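Local coordinates for proliferating cell nuclear antigen (Entamoeba histolytica, PDB 3P91), which probably encircles DNA as a ring of three subunits and raises the processivity of DNA polymerase delta during replication, at residues L73-I83 and F118-E126; F148-S156 and L212-A222. All coordinates share one frame; numbering follows the deposited sequence.

Contact 1. Residues L73-I83 and F118-E126; sequences LGINLTHLSKI and FGLNLVDIE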
ATOM      1  N   LEU A  73      25.259  25.310   3.033  1.00 26.95           N
ATOM      2  CA  LEU A  73      23.905  25.402   2.493  1.00 27.94           C
ATOM      3  C   LEU A  73      22.857  25.012   3.528  1.00 25.96           C
ATOM      4  O   LEU A  73      22.826  23.877   3.990  1.00 25.53           O
ATOM      5  CB  LEU A  73      23.759  24.504   1.266  1.00 26.00           C
ATOM      6  CG  LEU A  73      24.853  24.564   0.204  1.00 24.10           C
ATOM      7  CD1 LEU A  73      24.741  23.359  -0.691  1.00 24.59           C
ATOM      8  CD2 LEU A  73      24.771  25.835  -0.609  1.00 21.52           C
ATOM      9  N   GLY A  74      22.001  25.965   3.880  1.00 27.14           N
ATOM     10  CA  GLY A  74      20.915  25.723   4.809  1.00 28.81           C
ATOM     11  C   GLY A  74      19.758  25.014   4.133  1.00 27.94           C
ATOM     12  O   GLY A  74      19.023  25.608   3.352  1.00 27.57           O
ATOM     13  N   ILE A  75      19.582  23.738   4.456  1.00 27.69           N
ATOM     14  CA  ILE A  75      18.663  22.886   3.713  1.00 29.92           C
ATOM     15  C   ILE A  75      17.504  22.299   4.520  1.00 28.26           C
ATOM     16  O   ILE A  75      17.714  21.615   5.516  1.00 28.25           O
ATOM     17  CB  ILE A  75      19.430  21.741   3.037  1.00 30.40           C
ATOM     18  CG1 ILE A  75      20.126  22.257   1.776  1.00 30.79           C
ATOM     19  CG2 ILE A  75      18.496  20.604   2.699  1.00 29.59           C
ATOM     20  CD1 ILE A  75      21.031  21.247   1.135  1.00 29.32           C
ATOM     21  N   ASN A  76      16.281  22.577   4.071  1.00 30.89           N
ATOM     22  CA  ASN A  76      15.085  21.922   4.596  1.00 31.95           C
ATOM     23  C   ASN A  76      14.941  20.559   3.938  1.00 31.47           C
ATOM     24  O   ASN A  76      14.634  20.467   2.745  1.00 32.62           O
ATOM     25  CB  ASN A  76      13.831  22.766   4.344  1.00 29.98           C
ATOM     26  CG  ASN A  76      12.562  22.104   4.861  1.00 31.29           C
ATOM     27  OD1 ASN A  76      12.310  20.926   4.606  1.00 30.09           O
ATOM     28  ND2 ASN A  76      11.760  22.862   5.595  1.00 34.36           N
ATOM     29  N   LEU A  77      15.172  19.509   4.720  1.00 27.66           N
ATOM     30  CA  LEU A  77      15.245  18.153   4.194  1.00 27.31           C
ATOM     31  C   LEU A  77      13.902  17.637   3.692  1.00 30.37           C
ATOM     32  O   LEU A  77      13.850  16.777   2.813  1.00 29.03           O
ATOM     33  CB  LEU A  77      15.848  17.215   5.239  1.00 27.47           C
ATOM     34  CG  LEU A  77      17.333  17.520   5.465  1.00 24.85           C
ATOM     35  CD1 LEU A  77      17.764  17.178   6.865  1.00 26.05           C
ATOM     36  CD2 LEU A  77      18.192  16.802   4.439  1.00 22.03           C
ATOM     37  N   THR A  78      12.816  18.169   4.239  1.00 31.30           N
ATOM     38  CA  THR A  78      11.495  17.819   3.743  1.00 30.56           C
ATOM     39  C   THR A  78      11.364  18.275   2.290  1.00 30.86           C
ATOM     40  O   THR A  78      10.839  17.547   1.442  1.00 31.99           O
ATOM     41  CB  THR A  78      10.373  18.425   4.615  1.00 30.11           C
ATOM     42  OG1 THR A  78      10.321  17.733   5.866  1.00 30.66           O
ATOM     43  CG2 THR A  78       9.033  18.287   3.935  1.00 30.06           C
ATOM     44  N   HIS A  79      11.868  19.467   1.995  1.00 27.91           N
ATOM     45  CA  HIS A  79      11.772  19.997   0.643  1.00 28.99           C
ATOM     46  C   HIS A  79      12.711  19.309  -0.334  1.00 29.06           C
ATOM     47  O   HIS A  79      12.373  19.133  -1.505  1.00 28.88           O
ATOM     48  CB  HIS A  79      11.991  21.503   0.642  1.00 27.53           C
ATOM     49  CG  HIS A  79      10.968  22.240   1.437  1.00 29.29           C
ATOM     50  ND1 HIS A  79      11.067  23.583   1.726  1.00 28.79           N
ATOM     51  CD2 HIS A  79       9.822  21.811   2.017  1.00 27.85           C
ATOM     52  CE1 HIS A  79      10.022  23.951   2.445  1.00 31.56           C
ATOM     53  NE2 HIS A  79       9.251  22.894   2.636  1.00 28.48           N
ATOM     54  N   LEU A  80      13.881  18.912   0.149  1.00 26.25           N
ATOM     55  CA  LEU A  80      14.857  18.240  -0.698  1.00 25.87           C
ATOM     56  C   LEU A  80      14.433  16.818  -1.055  1.00 26.14           C
ATOM     57  O   LEU A  80      14.656  16.361  -2.172  1.00 26.83           O
ATOM     58  CB  LEU A  80      16.239  18.243  -0.040  1.00 25.85           C
ATOM     59  CG  LEU A  80      17.370  17.528  -0.782  1.00 24.25           C
ATOM     60  CD1 LEU A  80      17.531  18.075  -2.178  1.00 24.56           C
ATOM     61  CD2 LEU A  80      18.666  17.669  -0.009  1.00 22.10           C
ATOM     62  N   SER A  81      13.822  16.109  -0.115  1.00 27.73           N
ATOM     63  CA  SER A  81      13.418  14.735  -0.388  1.00 28.54           C
ATOM     64  C   SER A  81      12.285  14.712  -1.411  1.00 27.71           C
ATOM     65  O   SER A  81      12.283  13.892  -2.330  1.00 27.01           O
ATOM     66  CB  SER A  81      13.024  14.000   0.895  1.00 31.19           C
ATOM     67  OG  SER A  81      11.648  14.159   1.183  1.00 35.86           O
ATOM     68  N   LYS A  82      11.332  15.627  -1.261  1.00 27.72           N
ATOM     69  CA  LYS A  82      10.278  15.798  -2.264  1.00 30.07           C
ATOM     70  C   LYS A  82      10.837  15.994  -3.681  1.00 27.19           C
ATOM     71  O   LYS A  82      10.314  15.450  -4.649  1.00 28.67           O
ATOM     72  CB  LYS A  82       9.345  16.954  -1.884  1.00 32.18           C
ATOM     73  CG  LYS A  82       8.529  16.685  -0.625  1.00 33.83           C
ATOM     74  CD  LYS A  82       7.504  17.771  -0.352  1.00 36.04           C
ATOM     75  CE  LYS A  82       6.371  17.726  -1.351  1.00 37.51           C
ATOM     76  NZ  LYS A  82       5.322  18.737  -1.045  1.00 43.09           N
ATOM     77  N   ILE A  83      11.910  16.762  -3.799  1.00 26.72           N
ATOM     78  CA  ILE A  83      12.574  16.923  -5.084  1.00 27.11           C
ATOM     79  C   ILE A  83      13.268  15.638  -5.534  1.00 27.78           C
ATOM     80  O   ILE A  83      13.144  15.226  -6.686  1.00 28.27           O
ATOM     81  CB  ILE A  83      13.606  18.055  -5.039  1.00 22.94           C
ATOM     82  CG1 ILE A  83      12.942  19.358  -4.602  1.00 23.61           C
ATOM     83  CG2 ILE A  83      14.261  18.218  -6.384  1.00 24.49           C
ATOM     84  CD1 ILE A  83      13.894  20.537  -4.535  1.00 24.87           C
ATOM     85  N   PHE A 118      15.657  21.943 -10.950  1.00 26.92           N
ATOM     86  CA  PHE A 118      14.918  22.490  -9.831  1.00 26.58           C
ATOM     87  C   PHE A 118      15.742  23.582  -9.191  1.00 27.21           C
ATOM     88  O   PHE A 118      16.958  23.465  -9.085  1.00 28.37           O
ATOM     89  CB  PHE A 118      14.643  21.410  -8.795  1.00 23.90           C
ATOM     90  CG  PHE A 118      14.269  20.086  -9.385  1.00 26.60           C
ATOM     91  CD1 PHE A 118      12.951  19.666  -9.401  1.00 27.21           C
ATOM     92  CD2 PHE A 118      15.235  19.253  -9.925  1.00 27.36           C
ATOM     93  CE1 PHE A 118      12.605  18.448  -9.940  1.00 26.16           C
ATOM     94  CE2 PHE A 118      14.895  18.033 -10.470  1.00 26.28           C
ATOM     95  CZ  PHE A 118      13.581  17.629 -10.475  1.00 27.73           C
ATOM     96  N   GLY A 119      15.073  24.652  -8.786  1.00 27.54           N
ATOM     97  CA  GLY A 119      15.671  25.638  -7.914  1.00 24.21           C
ATOM     98  C   GLY A 119      15.089  25.440  -6.530  1.00 26.15           C
ATOM     99  O   GLY A 119      13.915  25.713  -6.305  1.00 26.88           O
ATOM    100  N   LEU A 120      15.898  24.935  -5.607  1.00 25.86           N
ATOM    101  CA  LEU A 120      15.473  24.801  -4.223  1.00 25.59           C
ATOM    102  C   LEU A 120      15.882  26.024  -3.414  1.00 27.94           C
ATOM    103  O   LEU A 120      17.059  26.359  -3.344  1.00 28.57           O
ATOM    104  CB  LEU A 120      16.086  23.559  -3.590  1.00 26.60           C
ATOM    105  CG  LEU A 120      15.979  23.534  -2.062  1.00 28.25           C
ATOM    106  CD1 LEU A 120      14.517  23.591  -1.615  1.00 27.96           C
ATOM    107  CD2 LEU A 120      16.676  22.311  -1.491  1.00 25.65           C
ATOM    108  N   ASN A 121      14.911  26.689  -2.801  1.00 30.02           N
ATOM    109  CA  ASN A 121      15.204  27.836  -1.955  1.00 28.25           C
ATOM    110  C   ASN A 121      15.956  27.386  -0.725  1.00 28.51           C
ATOM    111  O   ASN A 121      15.522  26.477  -0.034  1.00 28.98           O
ATOM    112  CB  ASN A 121      13.915  28.531  -1.523  1.00 31.15           C
ATOM    113  CG  ASN A 121      13.093  29.012  -2.698  1.00 34.87           C
ATOM    114  OD1 ASN A 121      13.630  29.516  -3.681  1.00 31.63           O
ATOM    115  ND2 ASN A 121      11.778  28.852  -2.603  1.00 40.89           N
ATOM    116  N   LEU A 122      17.089  28.018  -0.455  1.00 28.57           N
ATOM    117  CA  LEU A 122      17.852  27.689   0.735  1.00 29.71           C
ATOM    118  C   LEU A 122      17.270  28.399   1.943  1.00 33.24           C
ATOM    119  O   LEU A 122      16.497  29.352   1.815  1.00 36.17           O
ATOM    120  CB  LEU A 122      19.323  28.064   0.565  1.00 26.10           C
ATOM    121  CG  LEU A 122      20.011  27.325  -0.575  1.00 25.76           C
ATOM    122  CD1 LEU A 122      21.442  27.771  -0.738  1.00 23.25           C
ATOM    123  CD2 LEU A 122      19.940  25.848  -0.312  1.00 28.02           C
ATOM    124  N   VAL A 123      17.657  27.927   3.118  1.00 34.42           N
ATOM    125  CA  VAL A 123      17.147  28.451   4.367  1.00 35.74           C
ATOM    126  C   VAL A 123      18.280  29.014   5.220  1.00 38.29           C
ATOM    127  O   VAL A 123      19.461  28.728   4.989  1.00 38.42           O
ATOM    128  CB  VAL A 123      16.428  27.341   5.146  1.00 38.33           C
ATOM    129  CG1 VAL A 123      15.621  27.931   6.291  1.00 42.48           C
ATOM    130  CG2 VAL A 123      15.525  26.551   4.210  1.00 35.71           C
ATOM    131  N   ASP A 124      17.913  29.836   6.196  1.00 40.04           N
ATOM    132  CA  ASP A 124      18.861  30.310   7.187  1.00 38.47           C
ATOM    133  C   ASP A 124      18.789  29.428   8.416  1.00 40.80           C
ATOM    134  O   ASP A 124      17.773  29.381   9.106  1.00 42.38           O
ATOM    135  CB  ASP A 124      18.574  31.755   7.570  1.00 43.95           C
ATOM    136  CG  ASP A 124      19.374  32.733   6.755  1.00 50.99           C
ATOM    137  OD1 ASP A 124      20.469  32.346   6.292  1.00 52.04           O
ATOM    138  OD2 ASP A 124      18.912  33.881   6.578  1.00 55.11           O
ATOM    139  N   ILE A 125      19.875  28.719   8.680  1.00 39.01           N
ATOM    140  CA  ILE A 125      19.934  27.849   9.833  1.00 37.93           C
ATOM    141  C   ILE A 125      20.957  28.382  10.816  1.00 41.84           C
ATOM    142  O   ILE A 125      22.155  28.388  10.542  1.00 41.73           O
ATOM    143  CB  ILE A 125      20.261  26.419   9.415  1.00 36.02           C
ATOM    144  CG1 ILE A 125      19.200  25.933   8.425  1.00 34.24           C
ATOM    145  CG2 ILE A 125      20.321  25.523  10.626  1.00 33.31           C
ATOM    146  CD1 ILE A 125      19.346  24.498   8.028  1.00 32.46           C
ATOM    147  N   GLU A 126      20.473  28.864  11.952  1.00 45.47           N
ATOM    148  CA  GLU A 126      21.350  29.402  12.981  1.00 47.16           C
ATOM    149  C   GLU A 126      21.599  28.310  14.006  1.00 52.65           C
ATOM    150  O   GLU A 126      20.770  28.069  14.882  1.00 55.75           O
TER
HETATM  151  O   HOH W   1      16.228  23.811   1.535  1.00 31.89           O

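Contact 2. Residues F148-S156 and L212-A222; sequences FLKITKDFS and LKQISEFAKSA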
ATOM      1  N   PHE A 148      18.827  -5.518  11.375  1.00 25.08           N
ATOM      2  CA  PHE A 148      18.798  -4.623  12.519  1.00 25.88           C
ATOM      3  C   PHE A 148      17.588  -3.692  12.479  1.00 25.69           C
ATOM      4  O   PHE A 148      17.016  -3.347  13.514  1.00 24.57           O
ATOM      5  CB  PHE A 148      20.079  -3.804  12.617  1.00 26.27           C
ATOM      6  CG  PHE A 148      20.104  -2.893  13.801  1.00 25.29           C
ATOM      7  CD1 PHE A 148      20.235  -3.408  15.078  1.00 25.94           C
ATOM      8  CD2 PHE A 148      19.964  -1.529  13.646  1.00 23.57           C
ATOM      9  CE1 PHE A 148      20.248  -2.571  16.177  1.00 25.93           C
ATOM     10  CE2 PHE A 148      19.970  -0.693  14.737  1.00 23.81           C
ATOM     11  CZ  PHE A 148      20.116  -1.211  16.004  1.00 23.44           C
ATOM     12  N   LEU A 149      17.198  -3.280  11.282  1.00 24.91           N
ATOM     13  CA  LEU A 149      16.037  -2.422  11.147  1.00 23.96           C
ATOM     14  C   LEU A 149      14.771  -3.185  11.527  1.00 25.74           C
ATOM     15  O   LEU A 149      13.911  -2.679  12.251  1.00 25.32           O
ATOM     16  CB  LEU A 149      15.932  -1.900   9.719  1.00 24.76           C
ATOM     17  CG  LEU A 149      14.674  -1.100   9.402  1.00 21.39           C
ATOM     18  CD1 LEU A 149      14.477   0.015  10.414  1.00 20.74           C
ATOM     19  CD2 LEU A 149      14.762  -0.563   7.995  1.00 20.05           C
ATOM     20  N   LYS A 150      14.661  -4.409  11.035  1.00 25.85           N
ATOM     21  CA  LYS A 150      13.497  -5.230  11.331  1.00 25.98           C
ATOM     22  C   LYS A 150      13.282  -5.269  12.828  1.00 26.49           C
ATOM     23  O   LYS A 150      12.161  -5.136  13.323  1.00 24.76           O
ATOM     24  CB  LYS A 150      13.713  -6.647  10.815  1.00 26.86           C
ATOM     25  CG  LYS A 150      12.597  -7.592  11.163  1.00 28.83           C
ATOM     26  CD  LYS A 150      12.985  -9.022  10.840  1.00 35.92           C
ATOM     27  CE  LYS A 150      11.752  -9.906  10.725  1.00 42.41           C
ATOM     28  NZ  LYS A 150      10.808  -9.709  11.863  1.00 40.27           N
ATOM     29  N   ILE A 151      14.386  -5.445  13.543  1.00 26.40           N
ATOM     30  CA  ILE A 151      14.340  -5.601  14.976  1.00 24.37           C
ATOM     31  C   ILE A 151      13.859  -4.330  15.639  1.00 23.91           C
ATOM     32  O   ILE A 151      12.964  -4.368  16.472  1.00 26.29           O
ATOM     33  CB  ILE A 151      15.702  -5.985  15.524  1.00 24.97           C
ATOM     34  CG1 ILE A 151      16.117  -7.344  14.957  1.00 26.12           C
ATOM     35  CG2 ILE A 151      15.667  -6.022  17.040  1.00 24.19           C
ATOM     36  CD1 ILE A 151      17.457  -7.830  15.459  1.00 24.03           C
ATOM     37  N   THR A 152      14.444  -3.200  15.271  1.00 25.04           N
ATOM     38  CA  THR A 152      13.988  -1.930  15.819  1.00 24.32           C
ATOM     39  C   THR A 152      12.484  -1.789  15.591  1.00 25.05           C
ATOM     40  O   THR A 152      11.756  -1.286  16.447  1.00 25.03           O
ATOM     41  CB  THR A 152      14.774  -0.711  15.244  1.00 23.53           C
ATOM     42  OG1 THR A 152      14.621  -0.644  13.823  1.00 25.45           O
ATOM     43  CG2 THR A 152      16.240  -0.831  15.563  1.00 21.80           C
ATOM     44  N   LYS A 153      12.020  -2.281  14.445  1.00 26.95           N
ATOM     45  CA  LYS A 153      10.621  -2.140  14.055  1.00 24.87           C
ATOM     46  C   LYS A 153       9.710  -2.959  14.943  1.00 24.49           C
ATOM     47  O   LYS A 153       8.697  -2.463  15.439  1.00 25.69           O
ATOM     48  CB  LYS A 153      10.429  -2.555  12.600  1.00 25.73           C
ATOM     49  N   ASP A 154      10.060  -4.221  15.141  1.00 24.65           N
ATOM     50  CA  ASP A 154       9.258  -5.072  16.003  1.00 23.25           C
ATOM     51  C   ASP A 154       9.254  -4.500  17.404  1.00 23.84           C
ATOM     52  O   ASP A 154       8.217  -4.433  18.052  1.00 25.37           O
ATOM     53  CB  ASP A 154       9.817  -6.484  16.030  1.00 26.56           C
ATOM     54  CG  ASP A 154       9.748  -7.165  14.681  1.00 30.77           C
ATOM     55  OD1 ASP A 154      10.594  -8.052  14.429  1.00 34.29           O
ATOM     56  OD2 ASP A 154       8.852  -6.822  13.877  1.00 30.30           O
ATOM     57  N   PHE A 155      10.425  -4.074  17.858  1.00 23.98           N
ATOM     58  CA  PHE A 155      10.579  -3.498  19.191  1.00 24.50           C
ATOM     59  C   PHE A 155       9.730  -2.255  19.439  1.00 24.17           C
ATOM     60  O   PHE A 155       9.191  -2.086  20.524  1.00 25.40           O
ATOM     61  CB  PHE A 155      12.059  -3.215  19.482  1.00 23.95           C
ATOM     62  CG  PHE A 155      12.785  -4.388  20.073  1.00 24.52           C
ATOM     63  CD1 PHE A 155      12.639  -5.655  19.531  1.00 23.66           C
ATOM     64  CD2 PHE A 155      13.606  -4.230  21.177  1.00 25.87           C
ATOM     65  CE1 PHE A 155      13.298  -6.742  20.081  1.00 24.36           C
ATOM     66  CE2 PHE A 155      14.269  -5.314  21.730  1.00 25.74           C
ATOM     67  CZ  PHE A 155      14.116  -6.572  21.177  1.00 23.81           C
ATOM     68  N   SER A 156       9.617  -1.390  18.435  1.00 25.41           N
ATOM     69  CA  SER A 156       8.786  -0.190  18.548  1.00 26.21           C
ATOM     70  C   SER A 156       7.325  -0.560  18.760  1.00 27.58           C
ATOM     71  O   SER A 156       6.600   0.111  19.495  1.00 30.23           O
ATOM     72  CB  SER A 156       8.909   0.671  17.293  1.00 26.17           C
ATOM     73  OG  SER A 156      10.265   0.952  17.000  1.00 27.95           O
ATOM     74  N   LEU A 212      14.487   4.139  22.588  1.00 24.32           N
ATOM     75  CA  LEU A 212      14.128   3.299  21.451  1.00 22.98           C
ATOM     76  C   LEU A 212      13.722   4.134  20.242  1.00 24.01           C
ATOM     77  O   LEU A 212      13.991   3.755  19.098  1.00 24.64           O
ATOM     78  CB  LEU A 212      13.035   2.287  21.826  1.00 24.49           C
ATOM     79  CG  LEU A 212      12.452   1.375  20.733  1.00 24.71           C
ATOM     80  CD1 LEU A 212      13.526   0.582  20.003  1.00 21.30           C
ATOM     81  CD2 LEU A 212      11.406   0.433  21.318  1.00 23.32           C
ATOM     82  N   LYS A 213      13.091   5.279  20.489  1.00 23.59           N
ATOM     83  CA  LYS A 213      12.684   6.157  19.395  1.00 23.59           C
ATOM     84  C   LYS A 213      13.865   6.523  18.513  1.00 23.06           C
ATOM     85  O   LYS A 213      13.752   6.546  17.291  1.00 28.60           O
ATOM     86  CB  LYS A 213      12.013   7.426  19.921  1.00 24.16           C
ATOM     87  N   GLN A 214      15.000   6.805  19.138  1.00 22.18           N
ATOM     88  CA  GLN A 214      16.199   7.214  18.421  1.00 23.36           C
ATOM     89  C   GLN A 214      16.790   6.071  17.648  1.00 23.38           C
ATOM     90  O   GLN A 214      17.105   6.200  16.471  1.00 23.91           O
ATOM     91  CB  GLN A 214      17.252   7.677  19.415  1.00 25.86           C
ATOM     92  CG  GLN A 214      16.772   8.774  20.301  1.00 25.53           C
ATOM     93  CD  GLN A 214      16.734  10.062  19.566  1.00 26.42           C
ATOM     94  OE1 GLN A 214      17.715  10.447  18.926  1.00 27.76           O
ATOM     95  NE2 GLN A 214      15.598  10.739  19.620  1.00 30.72           N
ATOM     96  N   ILE A 215      16.981   4.957  18.342  1.00 24.19           N
ATOM     97  CA  ILE A 215      17.587   3.785  17.746  1.00 22.22           C
ATOM     98  C   ILE A 215      16.779   3.442  16.517  1.00 23.70           C
ATOM     99  O   ILE A 215      17.316   3.316  15.416  1.00 24.44           O
ATOM    100  CB  ILE A 215      17.574   2.597  18.723  1.00 22.85           C
ATOM    101  CG1 ILE A 215      18.286   2.961  20.027  1.00 21.18           C
ATOM    102  CG2 ILE A 215      18.200   1.369  18.088  1.00 23.19           C
ATOM    103  CD1 ILE A 215      19.715   3.398  19.838  1.00 21.50           C
ATOM    104  N   SER A 216      15.471   3.334  16.710  1.00 24.37           N
ATOM    105  CA  SER A 216      14.574   2.909  15.647  1.00 26.53           C
ATOM    106  C   SER A 216      14.512   3.905  14.481  1.00 26.13           C
ATOM    107  O   SER A 216      14.325   3.497  13.333  1.00 28.54           O
ATOM    108  CB  SER A 216      13.177   2.629  16.205  1.00 28.09           C
ATOM    109  OG  SER A 216      12.481   3.836  16.453  1.00 31.74           O
ATOM    110  N   GLU A 217      14.666   5.197  14.767  1.00 25.19           N
ATOM    111  CA  GLU A 217      14.733   6.209  13.709  1.00 21.89           C
ATOM    112  C   GLU A 217      16.094   6.152  13.023  1.00 24.22           C
ATOM    113  O   GLU A 217      16.198   6.305  11.813  1.00 26.51           O
ATOM    114  CB  GLU A 217      14.466   7.612  14.265  1.00 18.35           C
ATOM    115  N   PHE A 218      17.140   5.920  13.808  1.00 23.92           N
ATOM    116  CA  PHE A 218      18.488   5.812  13.276  1.00 21.67           C
ATOM    117  C   PHE A 218      18.580   4.624  12.346  1.00 21.14           C
ATOM    118  O   PHE A 218      19.213   4.693  11.297  1.00 21.51           O
ATOM    119  CB  PHE A 218      19.499   5.604  14.408  1.00 22.86           C
ATOM    120  CG  PHE A 218      19.674   6.793  15.304  1.00 23.24           C
ATOM    121  CD1 PHE A 218      19.161   8.031  14.953  1.00 23.15           C
ATOM    122  CD2 PHE A 218      20.368   6.672  16.500  1.00 23.62           C
ATOM    123  CE1 PHE A 218      19.326   9.126  15.783  1.00 22.08           C
ATOM    124  CE2 PHE A 218      20.535   7.762  17.334  1.00 22.47           C
ATOM    125  CZ  PHE A 218      20.011   8.990  16.975  1.00 24.14           C
ATOM    126  N   ALA A 219      17.959   3.528  12.759  1.00 20.12           N
ATOM    127  CA  ALA A 219      18.059   2.255  12.061  1.00 21.51           C
ATOM    128  C   ALA A 219      17.556   2.344  10.633  1.00 22.77           C
ATOM    129  O   ALA A 219      17.935   1.543   9.781  1.00 24.42           O
ATOM    130  CB  ALA A 219      17.298   1.183  12.814  1.00 21.08           C
ATOM    131  N   LYS A 220      16.699   3.326  10.376  1.00 23.12           N
ATOM    132  CA  LYS A 220      16.108   3.502   9.056  1.00 22.74           C
ATOM    133  C   LYS A 220      17.118   3.975   8.024  1.00 22.21           C
ATOM    134  O   LYS A 220      16.764   4.193   6.870  1.00 25.36           O
ATOM    135  CB  LYS A 220      14.950   4.490   9.115  1.00 22.73           C
ATOM    136  CG  LYS A 220      13.819   4.064  10.010  1.00 24.37           C
ATOM    137  CD  LYS A 220      12.787   5.172  10.113  1.00 29.08           C
ATOM    138  CE  LYS A 220      11.719   4.838  11.139  1.00 33.15           C
ATOM    139  NZ  LYS A 220      10.768   5.970  11.311  1.00 39.91           N
ATOM    140  N   SER A 221      18.369   4.138   8.438  1.00 21.99           N
ATOM    141  CA  SER A 221      19.436   4.544   7.529  1.00 21.98           C
ATOM    142  C   SER A 221      20.026   3.342   6.796  1.00 23.58           C
ATOM    143  O   SER A 221      20.983   3.472   6.033  1.00 25.49           O
ATOM    144  CB  SER A 221      20.533   5.284   8.292  1.00 20.62           C
ATOM    145  OG  SER A 221      20.027   6.473   8.867  1.00 21.12           O
ATOM    146  N   ALA A 222      19.438   2.174   7.037  1.00 23.49           N
ATOM    147  CA  ALA A 222      19.893   0.908   6.463  1.00 23.11           C
ATOM    148  C   ALA A 222      20.234   0.961   4.971  1.00 23.31           C
ATOM    149  O   ALA A 222      21.232   0.392   4.547  1.00 27.62           O
ATOM    150  CB  ALA A 222      18.867  -0.199   6.744  1.00 21.61           C
TER
HETATM  151  O   HOH W   2      13.027   1.360  12.964  1.00 27.16           O

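Contact 1. Residues L73-I83 and F118-E126
Ile83, on the helix that follows strand 71-76, reaches over to strand 118-121 with both of its branches. Its CB divides the work: with chi1 at -57°, CG2 stands anti to the backbone N and settles over one face of the Phe118 ring, 3.6 Å from the ring centroid and 16° off the normal, a CH-pi contact displaced toward the CG side of the ring. The other branch runs through CG1 to CD1, which ends 3.9 Å from Leu120 CB. Leu120 in turn spreads its two methyls under the helix, CD1 against His79 CB and CD2 against Leu80 CB. Helix and strand run nearly antiparallel, their axes 9.5 Å apart.

Ahead of the helix, where strand 71-76 ends, the contact passes to the backbone. Val123 N donates to Gly74 O at 2.7 Å, with an N-H...O angle of 161°, and Gly74 CA lies 3.3 Å from Val123 O in a CA-H...O contact. Gly74, with no side chain, lets the two backbones come together here. Leu122 flanks the bond, CD1 touching Leu73 CD2, while Ile125 CD1 covers Ile75 N. A water accepts from Asn76 N and donates to Asn121 O; Asn76 OD1 caps the helix, accepting from His79 N at 3.0 Å.

Phe118 and Gly119 also pair in antiparallel fashion with a strand of the second subunit, whose Met180 packs on His79 and Leu120. The arrangement is that of the PCNA fold: a helix of the ring's inner layer packed on the outer sheets, beside the edge strand at which the sheet continues into the neighbouring subunit.

Contact 2. Residues F148-S156 and L212-A222
Helices 148-156 and 212-218 run roughly antiparallel, with an angle of 144° between their directions and axes 8.9 Å apart. The backbones come nearest at Thr152 and Ser216, whose CA atoms are 4.9 Å apart, and stay near at Leu149 and Ala219.

Small residues make this approach possible. Thr152 CB lies 3.6 Å from Ser216 CA, and its two branches straddle the Ala219 methyl: OG1 at 3.4 Å from Ala219 CB, CG2 slightly farther and also against Ile215 CG2. With chi1 at 60°, OG1 sits between the backbone N and carbonyl carbon, from where it donates to Leu149 O, an oxygen that also accepts from Lys153 N. Phe148 comes from the sheet side: its ring atoms CE2 and CZ meet Ala219 CB and Ile215 CG2 obliquely, and Thr152 CG2 of its own helix lies over one ring face. Leu149 CD1 rests beside Ala219 O. At the other end Leu212 puts CD2 3.4 Å from Phe155 O and CD1 against Phe155 CB. Ser156 OG donates to Thr152 O at 2.7 Å while touching Ser216 CB; Ser156 N donates to the same oxygen from the opposite face of its plane.

Beneath the pair, Met240 of strand 238-244 meets Phe148 and Ile215, and Ile163 of strand 162-167 meets Phe155, Leu212 and Ile215.

No direct hydrogen bond joins the helices. A water donates to Thr152 OG1; its second leg, to Ser216 O, is doubtfully short, making the bridge only probable. Cohesion thus rests on apolar fit, the Thr152 and Ser156 hydroxyls giving their protons to their own helix.

In the fold
Both contacts involve helices of the PCNA fold, contact 1 in the N-terminal domain of the PCNA family and contact 2 in the C-terminal one; their centres are 26 Å apart and they do not touch. Contact 1 is partly buried and set toward a subunit boundary, joining a helix to a strand and the loop after it. Contact 2 is the more buried, pairing two helices above the sheets. The first mixes a backbone hydrogen bond with aliphatic and aromatic packing; the second has no direct bond across it. Contact 2 also nears an interface: Lys150, which itself takes no part in the contact with 212-222, bonds through NZ to Ala86 O of the third subunit.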